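Long-range contacts in membrane protein (Acinetobacter baumannii AB307-0294, PDB 5DL5), which probably forms an outer-membrane beta-barrel channel of the OprD porin family, through which small molecules, antibiotics among them, are thought to enter the cell: residues G37-R41 against G91-I95; W193-Y197 against S206-L210; Y295-N301 against I327-S333. One frame throughout, in Å; residues are numbered along the deposited sequence.

Interaction 1 (G37-R41 against G91-I95); sequences GYLTR and GNQMI. With C8E ((hydroxyethyloxy)tri(ethyloxy)octane), chain B.
Met94 lays its thioether end over Leu39, with CE 3.9 Å from Leu39 CB and SD at about 4.1 Å from both CB and CD1. Bends at chi2 and chi3 fold the methionine so that CE also reaches the backbone at Gly37 and Tyr38, 4.0 Å from Tyr38 N. The other branch of Leu39, CD2, lies over the amide of Asn92, 3.6 Å from ND2. No direct hydrogen bond links the segments. A water bridges them instead, donating to Leu39 O and accepting from Asn92 ND2 at 2.7 Å; that amide nitrogen also bonds to Thr50. Asn92 OD1 rests over one face of the Arg41 guanidinium, 3.3 Å from NH1 but at an angle too poor for a bond, with the two flat groups turned 35° apart. The arginine, extended from CG to NE, spends its NH1 on the bound detergent C8E, 2.9 Å to O15, and its NH2 on O18, while NE forms a salt bridge with Glu418. The same detergent chain receives Asn92 N at O9 (3.0 Å, 167°) from Gly91-Met94, a type I' turn with Asn92 and Gln93 at its positive-phi positions. The turn belongs to the loop between strands 70-83 and 106-118, which folds in against strand 29-43, itself hydrogen-bonded on its two edges to strands 50-62 and 416-428.

Interaction 2 (W193-Y197 against S206-L210); sequences WGAKY and SYYGL
Trp193 CB leaves strand 190-200 on the face it shares with Ala195 and Tyr207, and chi1 of 60° swings the indole over the neighbouring strand. From CG outward the ring lies across Gly209: CD2 and CE3 approach Gly209 O, CE3 at 3.7 Å, while NE1, CE2 and CZ2 sit over its CA. Furthest out, CH2 arrives at Leu210, 3.9 Å from its C. Gly209 CA makes a CH-pi contact with the six-membered ring, 3.9 Å from the centroid and 23° off the normal, an approach that the missing side chain permits. Beneath the indole runs an antiparallel beta hairpin of the porin barrel wall, strands 190-200 and 203-212. Trp193 with Gly209 and Ala195 with Tyr207 are hydrogen-bonded pairs of it; Gly209 N to Trp193 O is the shortest of their four bonds, at 2.7 Å. On the face opposite the indole, the Tyr208 ring leans across Gly194, with CD2 3.7 Å from Gly194 CA, in the non-hydrogen-bonded pair where the two CA atoms are only 3.8 Å apart. Tyr208 OH then reaches the aliphatic part of Lys196, 3.5 Å from CE, and the ring also touches Pro133 and Val134 of a loop.

Interaction 3 (Y295-N301 against I327-S333); sequences YQQNTGN and IGNHEKS
Gln296 and Ser333 form a hydrogen-bonded antiparallel pair where barrel strands 289-300 and 332-341 meet, and Gln297 and Lys332 make the next, non-hydrogen-bonded one. Just ahead of strand 332-341 in the chain, a type II beta turn runs from Gly328 to Glu331 and stays beside strand 289-300 through backbone and side-chain bonds alike. The tight part centres on Asn298. Its backbone N (2.9 Å) and its ND2 (3.2 Å, 174°) both grip Glu331 O, from opposite faces of the carbonyl plane, with that oxygen only 1° out of the plane of the asparagine amide. A chi1 of -71° sets CG beside the backbone N, which lets the two donors converge on one acceptor. Buried Asn298 is further satisfied by Asn275 at OD1 and by Phe326 O at ND2, while the extended Glu331 side chain accepts Gly328 N at OE1. Close packing continues at the strand pairs: Tyr295 OH lies 3.3 Å from Lys332 CE and donates to Gln297 OE1 at 2.6 Å, reaching it from above the carbonyl plane. Gln297 and Lys332 run side by side in the same direction, and the lysine amine continues to a salt bridge with Asp362. The looser side is the other end, where Gly300 and Asn301 face Asn329 and His330 and a water sits between the segments, accepting from His330 N and lying 3.1 Å from Gly300 O. The His330 ring is held by its own neighbour, ND1 donating to Asn329 OD1, and its edge presents CE1 to Gly300 O at 3.0 Å.

The three contacts follow one another along the chain without overlap, and all involve strands of the porin barrel. Interactions 1 and 2 lie on opposite sides of the chain's centre, 32 Å apart between centres; interaction 3 is 27 Å from interaction 1 and 23 Å from interaction 2. None touches another, the closest approach being about 11 Å between nearest atoms of interactions 1 and 3. Interaction 2 joins consecutive wall strands, interaction 3 joins two strands separated by a long connecting loop, and interaction 1 sets an infolded loop against the wall. Detergent binds directly at interaction 1, whereas the Ile327 side chain of interaction 3 is about 7 Å from a bound C8E.

Interaction 1 (G37-R41 against G91-I95)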
loop_
_atom_site.group_PDB
_atom_site.type_symbol
_atom_site.label_atom_id
_atom_site.label_comp_id
_atom_site.label_asym_id
_atom_site.label_seq_id
_atom_site.Cartn_x
_atom_site.Cartn_y
_atom_site.Cartn_z
ATOM N N GLY A 37 1.658 -0.511 17.487
ATOM C CA GLY A 37 1.077 -1.678 16.772
ATOM C C GLY A 37 1.329 -3.061 17.334
ATOM O O GLY A 37 2.280 -3.325 18.047
ATOM N N TYR A 38 0.445 -3.951 16.933
ATOM C CA TYR A 38 0.339 -5.319 17.365
ATOM C C TYR A 38 -0.154 -6.075 16.152
ATOM O O TYR A 38 -1.228 -5.700 15.611
ATOM C CB TYR A 38 -0.768 -5.338 18.372
ATOM C CG TYR A 38 -1.098 -6.677 18.977
ATOM C CD1 TYR A 38 -1.979 -7.562 18.358
ATOM C CD2 TYR A 38 -0.589 -7.042 20.217
ATOM C CE1 TYR A 38 -2.301 -8.788 18.930
ATOM C CE2 TYR A 38 -0.901 -8.279 20.790
ATOM C CZ TYR A 38 -1.758 -9.134 20.121
ATOM O OH TYR A 38 -2.034 -10.340 20.699
ATOM N N LEU A 39 0.567 -7.112 15.716
ATOM C CA LEU A 39 0.119 -7.944 14.624
ATOM C C LEU A 39 0.556 -9.370 14.948
ATOM O O LEU A 39 1.741 -9.651 15.145
ATOM C CB LEU A 39 0.738 -7.456 13.302
ATOM C CG LEU A 39 0.217 -8.016 11.973
ATOM C CD1 LEU A 39 0.615 -7.112 10.732
ATOM C CD2 LEU A 39 0.563 -9.467 11.795
ATOM N N THR A 40 -0.412 -10.264 15.020
ATOM C CA THR A 40 -0.143 -11.669 15.236
ATOM C C THR A 40 -0.871 -12.526 14.192
ATOM O O THR A 40 -2.033 -12.270 13.813
ATOM C CB THR A 40 -0.665 -12.135 16.649
ATOM O OG1 THR A 40 -2.091 -12.103 16.671
ATOM C CG2 THR A 40 -0.119 -11.262 17.820
ATOM N N ARG A 41 -0.245 -13.618 13.812
ATOM C CA ARG A 41 -0.811 -14.655 12.914
ATOM C C ARG A 41 -0.564 -16.035 13.551
ATOM O O ARG A 41 0.622 -16.450 13.751
ATOM C CB ARG A 41 -0.026 -14.640 11.633
ATOM C CG ARG A 41 -0.308 -13.389 10.811
ATOM C CD ARG A 41 -0.061 -13.533 9.281
ATOM N NE ARG A 41 -0.300 -12.210 8.695
ATOM C CZ ARG A 41 0.047 -11.826 7.477
ATOM N NH1 ARG A 41 0.684 -12.617 6.712
ATOM N NH2 ARG A 41 -0.214 -10.623 7.066
ATOM N N GLY A 91 7.564 -10.572 12.425
ATOM C CA GLY A 91 7.472 -10.833 11.011
ATOM C C GLY A 91 6.498 -9.870 10.411
ATOM O O GLY A 91 6.086 -8.903 11.061
ATOM N N ASN A 92 6.163 -10.131 9.151
ATOM C CA ASN A 92 5.124 -9.404 8.481
ATOM C C ASN A 92 5.522 -7.977 8.317
ATOM O O ASN A 92 4.724 -7.129 8.399
ATOM C CB ASN A 92 3.772 -9.577 9.186
ATOM C CG ASN A 92 3.471 -11.014 9.467
ATOM O OD1 ASN A 92 3.400 -11.946 8.534
ATOM N ND2 ASN A 92 3.400 -11.298 10.698
ATOM N N GLN A 93 6.810 -7.743 8.124
ATOM C CA GLN A 93 7.340 -6.430 7.899
ATOM C C GLN A 93 7.068 -5.383 8.981
ATOM O O GLN A 93 7.057 -4.201 8.675
ATOM C CB GLN A 93 6.899 -5.919 6.482
ATOM C CG GLN A 93 7.422 -6.790 5.407
ATOM C CD GLN A 93 6.764 -8.171 5.253
ATOM O OE1 GLN A 93 5.501 -8.384 5.285
ATOM N NE2 GLN A 93 7.656 -9.150 5.162
ATOM N N MET A 94 6.954 -5.832 10.239
ATOM C CA MET A 94 6.695 -4.977 11.412
ATOM C C MET A 94 7.980 -4.467 12.095
ATOM O O MET A 94 8.045 -3.287 12.480
ATOM C CB MET A 94 5.900 -5.767 12.429
ATOM C CG MET A 94 4.460 -6.016 12.052
ATOM S SD MET A 94 3.393 -4.518 12.183
ATOM C CE MET A 94 3.127 -4.385 13.948
ATOM N N ILE A 95 9.011 -5.315 12.151
ATOM C CA ILE A 95 10.203 -5.054 12.953
ATOM C C ILE A 95 11.434 -5.553 12.212
ATOM O O ILE A 95 11.466 -6.724 11.847
ATOM C CB ILE A 95 10.101 -5.743 14.368
ATOM C CG1 ILE A 95 8.895 -5.147 15.126
ATOM C CG2 ILE A 95 11.332 -5.468 15.154
ATOM C CD1 ILE A 95 8.596 -5.973 16.406
HETATM C C6 C8E B . 10.947 -11.486 6.632
HETATM C C7 C8E B . 9.787 -11.493 7.669
HETATM C C8 C8E B . 8.938 -12.785 7.738
HETATM O O9 C8E B . 7.509 -12.576 8.032
HETATM C C10 C8E B . 6.765 -13.139 6.957
HETATM C C11 C8E B . 6.635 -12.115 5.816
HETATM O O12 C8E B . 5.546 -12.413 4.969
HETATM C C13 C8E B . 4.233 -12.377 5.547
HETATM C C14 C8E B . 3.589 -11.035 5.325
HETATM O O15 C8E B . 2.274 -11.096 4.779
HETATM C C16 C8E B . 2.061 -11.809 3.552
HETATM C C17 C8E B . 0.940 -11.038 2.857
HETATM O O18 C8E B . 0.152 -10.427 3.924
HETATM C C19 C8E B . -0.360 -9.121 3.626
HETATM C C20 C8E B . -1.271 -8.687 4.763
HETATM O O21 C8E B . -2.114 -7.520 4.548
HETATM O O HOH W 1 3.822 -10.193 13.178
#

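Interaction 2 (W193-Y197 against S206-L210)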
loop_
_atom_site.group_PDB
_atom_site.type_symbol
_atom_site.label_atom_id
_atom_site.label_comp_id
_atom_site.label_asym_id
_atom_site.label_seq_id
_atom_site.Cartn_x
_atom_site.Cartn_y
_atom_site.Cartn_z
ATOM N N TRP A 193 5.713 7.435 -14.453
ATOM C CA TRP A 193 4.995 8.561 -15.031
ATOM C C TRP A 193 3.533 8.263 -14.923
ATOM O O TRP A 193 3.127 7.060 -14.728
ATOM C CB TRP A 193 5.454 8.796 -16.527
ATOM C CG TRP A 193 5.177 7.556 -17.411
ATOM C CD1 TRP A 193 4.033 7.342 -18.212
ATOM C CD2 TRP A 193 5.969 6.351 -17.535
ATOM N NE1 TRP A 193 4.071 6.106 -18.722
ATOM C CE2 TRP A 193 5.209 5.452 -18.308
ATOM C CE3 TRP A 193 7.170 5.902 -16.936
ATOM C CZ2 TRP A 193 5.682 4.139 -18.644
ATOM C CZ3 TRP A 193 7.620 4.646 -17.191
ATOM C CH2 TRP A 193 6.897 3.758 -18.081
ATOM N N GLY A 194 2.680 9.283 -15.069
ATOM C CA GLY A 194 1.254 9.028 -15.133
ATOM C C GLY A 194 0.438 10.324 -15.008
ATOM O O GLY A 194 0.957 11.399 -14.863
ATOM N N ALA A 195 -0.851 10.167 -14.972
ATOM C CA ALA A 195 -1.724 11.301 -14.921
ATOM C C ALA A 195 -3.020 10.832 -14.272
ATOM O O ALA A 195 -3.434 9.667 -14.420
ATOM C CB ALA A 195 -2.021 11.824 -16.304
ATOM N N LYS A 196 -3.680 11.764 -13.642
ATOM C CA LYS A 196 -4.933 11.540 -12.949
ATOM C C LYS A 196 -5.776 12.759 -13.289
ATOM O O LYS A 196 -5.299 13.899 -13.239
ATOM C CB LYS A 196 -4.663 11.546 -11.460
ATOM C CG LYS A 196 -5.900 11.339 -10.632
ATOM C CD LYS A 196 -5.591 11.354 -9.135
ATOM C CE LYS A 196 -4.154 11.693 -8.740
ATOM N NZ LYS A 196 -4.092 12.373 -7.409
ATOM N N TYR A 197 -7.048 12.525 -13.585
ATOM C CA TYR A 197 -7.931 13.591 -14.012
ATOM C C TYR A 197 -9.330 13.454 -13.372
ATOM O O TYR A 197 -9.935 12.343 -13.376
ATOM C CB TYR A 197 -8.033 13.574 -15.495
ATOM C CG TYR A 197 -8.806 14.781 -16.055
ATOM C CD1 TYR A 197 -8.353 16.074 -15.781
ATOM C CD2 TYR A 197 -9.972 14.621 -16.802
ATOM C CE1 TYR A 197 -9.028 17.194 -16.258
ATOM C CE2 TYR A 197 -10.708 15.730 -17.241
ATOM C CZ TYR A 197 -10.214 16.980 -16.992
ATOM O OH TYR A 197 -10.804 18.087 -17.387
ATOM N N SER A 206 -7.471 7.529 -14.066
ATOM C CA SER A 206 -5.980 7.588 -14.002
ATOM C C SER A 206 -5.258 6.513 -14.705
ATOM O O SER A 206 -5.794 5.480 -14.969
ATOM C CB SER A 206 -5.542 7.707 -12.614
ATOM O OG SER A 206 -5.805 6.613 -11.890
ATOM N N TYR A 207 -4.021 6.793 -15.101
ATOM C CA TYR A 207 -3.203 5.872 -15.870
ATOM C C TYR A 207 -1.746 6.203 -15.490
ATOM O O TYR A 207 -1.321 7.390 -15.518
ATOM C CB TYR A 207 -3.512 6.186 -17.349
ATOM C CG TYR A 207 -2.907 5.363 -18.400
ATOM C CD1 TYR A 207 -2.666 4.006 -18.196
ATOM C CD2 TYR A 207 -2.729 5.876 -19.681
ATOM C CE1 TYR A 207 -2.117 3.219 -19.157
ATOM C CE2 TYR A 207 -2.234 5.074 -20.723
ATOM C CZ TYR A 207 -1.957 3.742 -20.458
ATOM O OH TYR A 207 -1.436 2.901 -21.400
ATOM N N TYR A 208 -1.041 5.196 -15.041
ATOM C CA TYR A 208 0.328 5.352 -14.574
ATOM C C TYR A 208 1.168 4.217 -15.180
ATOM O O TYR A 208 0.664 3.148 -15.453
ATOM C CB TYR A 208 0.392 5.209 -13.026
ATOM C CG TYR A 208 -0.201 6.314 -12.262
ATOM C CD1 TYR A 208 -1.527 6.284 -11.915
ATOM C CD2 TYR A 208 0.551 7.408 -11.906
ATOM C CE1 TYR A 208 -2.129 7.355 -11.227
ATOM C CE2 TYR A 208 0.006 8.500 -11.207
ATOM C CZ TYR A 208 -1.348 8.440 -10.868
ATOM O OH TYR A 208 -1.970 9.455 -10.210
ATOM N N GLY A 209 2.448 4.472 -15.310
ATOM C CA GLY A 209 3.448 3.558 -15.818
ATOM C C GLY A 209 4.676 3.495 -14.907
ATOM O O GLY A 209 5.074 4.529 -14.263
ATOM N N LEU A 210 5.283 2.310 -14.863
ATOM C CA LEU A 210 6.513 2.091 -14.169
ATOM C C LEU A 210 7.408 1.305 -15.122
ATOM O O LEU A 210 7.019 0.240 -15.636
ATOM C CB LEU A 210 6.349 1.264 -12.891
ATOM C CG LEU A 210 7.588 0.684 -12.230
ATOM C CD1 LEU A 210 8.586 1.683 -11.642
ATOM C CD2 LEU A 210 7.189 -0.220 -11.111
#

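Interaction 3 (Y295-N301 against I327-S333)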
loop_
_atom_site.group_PDB
_atom_site.type_symbol
_atom_site.label_atom_id
_atom_site.label_comp_id
_atom_site.label_asym_id
_atom_site.label_seq_id
_atom_site.Cartn_x
_atom_site.Cartn_y
_atom_site.Cartn_z
ATOM N N TYR A 295 -15.403 -8.073 -8.007
ATOM C CA TYR A 295 -14.828 -9.237 -8.688
ATOM C C TYR A 295 -13.479 -8.851 -9.215
ATOM O O TYR A 295 -13.322 -7.733 -9.682
ATOM C CB TYR A 295 -15.770 -9.635 -9.873
ATOM C CG TYR A 295 -15.225 -10.716 -10.720
ATOM C CD1 TYR A 295 -15.350 -12.074 -10.339
ATOM C CD2 TYR A 295 -14.546 -10.421 -11.895
ATOM C CE1 TYR A 295 -14.758 -13.092 -11.113
ATOM C CE2 TYR A 295 -13.961 -11.406 -12.685
ATOM C CZ TYR A 295 -14.120 -12.768 -12.300
ATOM O OH TYR A 295 -13.536 -13.774 -13.084
ATOM N N GLN A 296 -12.512 -9.796 -9.143
ATOM C CA GLN A 296 -11.144 -9.546 -9.449
ATOM C C GLN A 296 -10.621 -10.766 -10.159
ATOM O O GLN A 296 -10.929 -11.894 -9.804
ATOM C CB GLN A 296 -10.392 -9.303 -8.130
ATOM C CG GLN A 296 -8.970 -8.918 -8.221
ATOM C CD GLN A 296 -8.439 -8.402 -6.853
ATOM O OE1 GLN A 296 -8.861 -7.353 -6.404
ATOM N NE2 GLN A 296 -7.574 -9.135 -6.233
ATOM N N GLN A 297 -9.805 -10.591 -11.196
ATOM C CA GLN A 297 -9.292 -11.797 -11.888
ATOM C C GLN A 297 -7.884 -11.549 -12.413
ATOM O O GLN A 297 -7.543 -10.430 -12.861
ATOM C CB GLN A 297 -10.247 -12.057 -13.052
ATOM C CG GLN A 297 -9.712 -12.956 -14.127
ATOM C CD GLN A 297 -10.785 -13.403 -15.145
ATOM O OE1 GLN A 297 -12.002 -13.121 -15.016
ATOM N NE2 GLN A 297 -10.351 -14.325 -16.031
ATOM N N ASN A 298 -7.070 -12.572 -12.329
ATOM C CA ASN A 298 -5.734 -12.586 -12.877
ATOM C C ASN A 298 -5.682 -13.411 -14.154
ATOM O O ASN A 298 -6.328 -14.470 -14.178
ATOM C CB ASN A 298 -4.790 -13.323 -11.904
ATOM C CG ASN A 298 -4.511 -12.547 -10.643
ATOM O OD1 ASN A 298 -3.429 -11.874 -10.534
ATOM N ND2 ASN A 298 -5.483 -12.627 -9.639
ATOM N N THR A 299 -4.934 -12.968 -15.167
ATOM C CA THR A 299 -4.646 -13.828 -16.326
ATOM C C THR A 299 -3.101 -13.687 -16.604
ATOM O O THR A 299 -2.385 -12.822 -15.991
ATOM C CB THR A 299 -5.436 -13.375 -17.563
ATOM O OG1 THR A 299 -5.187 -12.012 -17.819
ATOM C CG2 THR A 299 -6.866 -13.426 -17.341
ATOM N N GLY A 300 -2.614 -14.510 -17.504
ATOM C CA GLY A 300 -1.208 -14.655 -17.858
ATOM C C GLY A 300 -0.515 -15.821 -17.172
ATOM O O GLY A 300 -1.151 -16.607 -16.484
ATOM N N ASN A 301 0.793 -15.910 -17.287
ATOM C CA ASN A 301 1.520 -17.004 -16.732
ATOM C C ASN A 301 2.232 -16.710 -15.368
ATOM O O ASN A 301 3.190 -17.409 -14.974
ATOM C CB ASN A 301 2.450 -17.645 -17.776
ATOM C CG ASN A 301 3.439 -16.650 -18.330
ATOM O OD1 ASN A 301 3.523 -15.475 -17.881
ATOM N ND2 ASN A 301 4.128 -17.061 -19.338
ATOM N N ILE A 327 -4.229 -12.770 -5.496
ATOM C CA ILE A 327 -3.235 -12.422 -6.560
ATOM C C ILE A 327 -2.567 -13.637 -7.088
ATOM O O ILE A 327 -1.625 -13.524 -7.819
ATOM C CB ILE A 327 -2.092 -11.484 -6.015
ATOM C CG1 ILE A 327 -1.428 -12.117 -4.760
ATOM C CG2 ILE A 327 -2.589 -10.063 -5.945
ATOM C CD1 ILE A 327 -0.196 -11.351 -4.240
ATOM N N GLY A 328 -3.075 -14.807 -6.840
ATOM C CA GLY A 328 -2.553 -16.025 -7.410
ATOM C C GLY A 328 -2.738 -16.107 -8.937
ATOM O O GLY A 328 -3.567 -15.418 -9.567
ATOM N N ASN A 329 -1.913 -16.954 -9.476
ATOM C CA ASN A 329 -1.824 -17.222 -10.888
ATOM C C ASN A 329 -3.223 -17.749 -11.388
ATOM O O ASN A 329 -3.694 -18.713 -10.857
ATOM C CB ASN A 329 -0.695 -18.163 -11.147
ATOM C CG ASN A 329 -0.469 -18.475 -12.643
ATOM O OD1 ASN A 329 -1.401 -18.621 -13.440
ATOM N ND2 ASN A 329 0.749 -18.778 -12.957
ATOM N N HIS A 330 -3.853 -17.003 -12.331
ATOM C CA HIS A 330 -5.249 -17.303 -12.871
ATOM C C HIS A 330 -6.327 -17.138 -11.851
ATOM O O HIS A 330 -7.421 -17.546 -12.102
ATOM C CB HIS A 330 -5.305 -18.726 -13.485
ATOM C CG HIS A 330 -4.845 -18.769 -14.901
ATOM N ND1 HIS A 330 -3.559 -18.382 -15.299
ATOM C CD2 HIS A 330 -5.523 -19.069 -16.048
ATOM C CE1 HIS A 330 -3.451 -18.488 -16.621
ATOM N NE2 HIS A 330 -4.629 -18.888 -17.098
ATOM N N GLU A 331 -6.031 -16.561 -10.641
ATOM C CA GLU A 331 -7.016 -16.555 -9.591
ATOM C C GLU A 331 -8.173 -15.616 -9.919
ATOM O O GLU A 331 -7.987 -14.438 -10.277
ATOM C CB GLU A 331 -6.387 -16.124 -8.248
ATOM C CG GLU A 331 -7.359 -16.226 -7.093
ATOM C CD GLU A 331 -6.791 -15.945 -5.738
ATOM O OE1 GLU A 331 -5.617 -15.582 -5.660
ATOM O OE2 GLU A 331 -7.582 -16.061 -4.764
ATOM N N LYS A 332 -9.369 -16.128 -9.754
ATOM C CA LYS A 332 -10.553 -15.286 -9.718
ATOM C C LYS A 332 -11.032 -15.049 -8.288
ATOM O O LYS A 332 -10.901 -15.945 -7.506
ATOM C CB LYS A 332 -11.693 -15.971 -10.512
ATOM C CG LYS A 332 -11.370 -16.251 -11.968
ATOM C CD LYS A 332 -12.570 -17.006 -12.548
ATOM C CE LYS A 332 -12.812 -16.827 -14.018
ATOM N NZ LYS A 332 -11.931 -17.791 -14.671
ATOM N N SER A 333 -11.715 -13.910 -7.979
ATOM C CA SER A 333 -12.261 -13.811 -6.637
ATOM C C SER A 333 -13.453 -12.845 -6.575
ATOM O O SER A 333 -13.653 -11.984 -7.460
ATOM C CB SER A 333 -11.155 -13.319 -5.642
ATOM O OG SER A 333 -10.613 -12.066 -6.049
HETATM O O HOH W 2 -2.268 -15.270 -13.953
#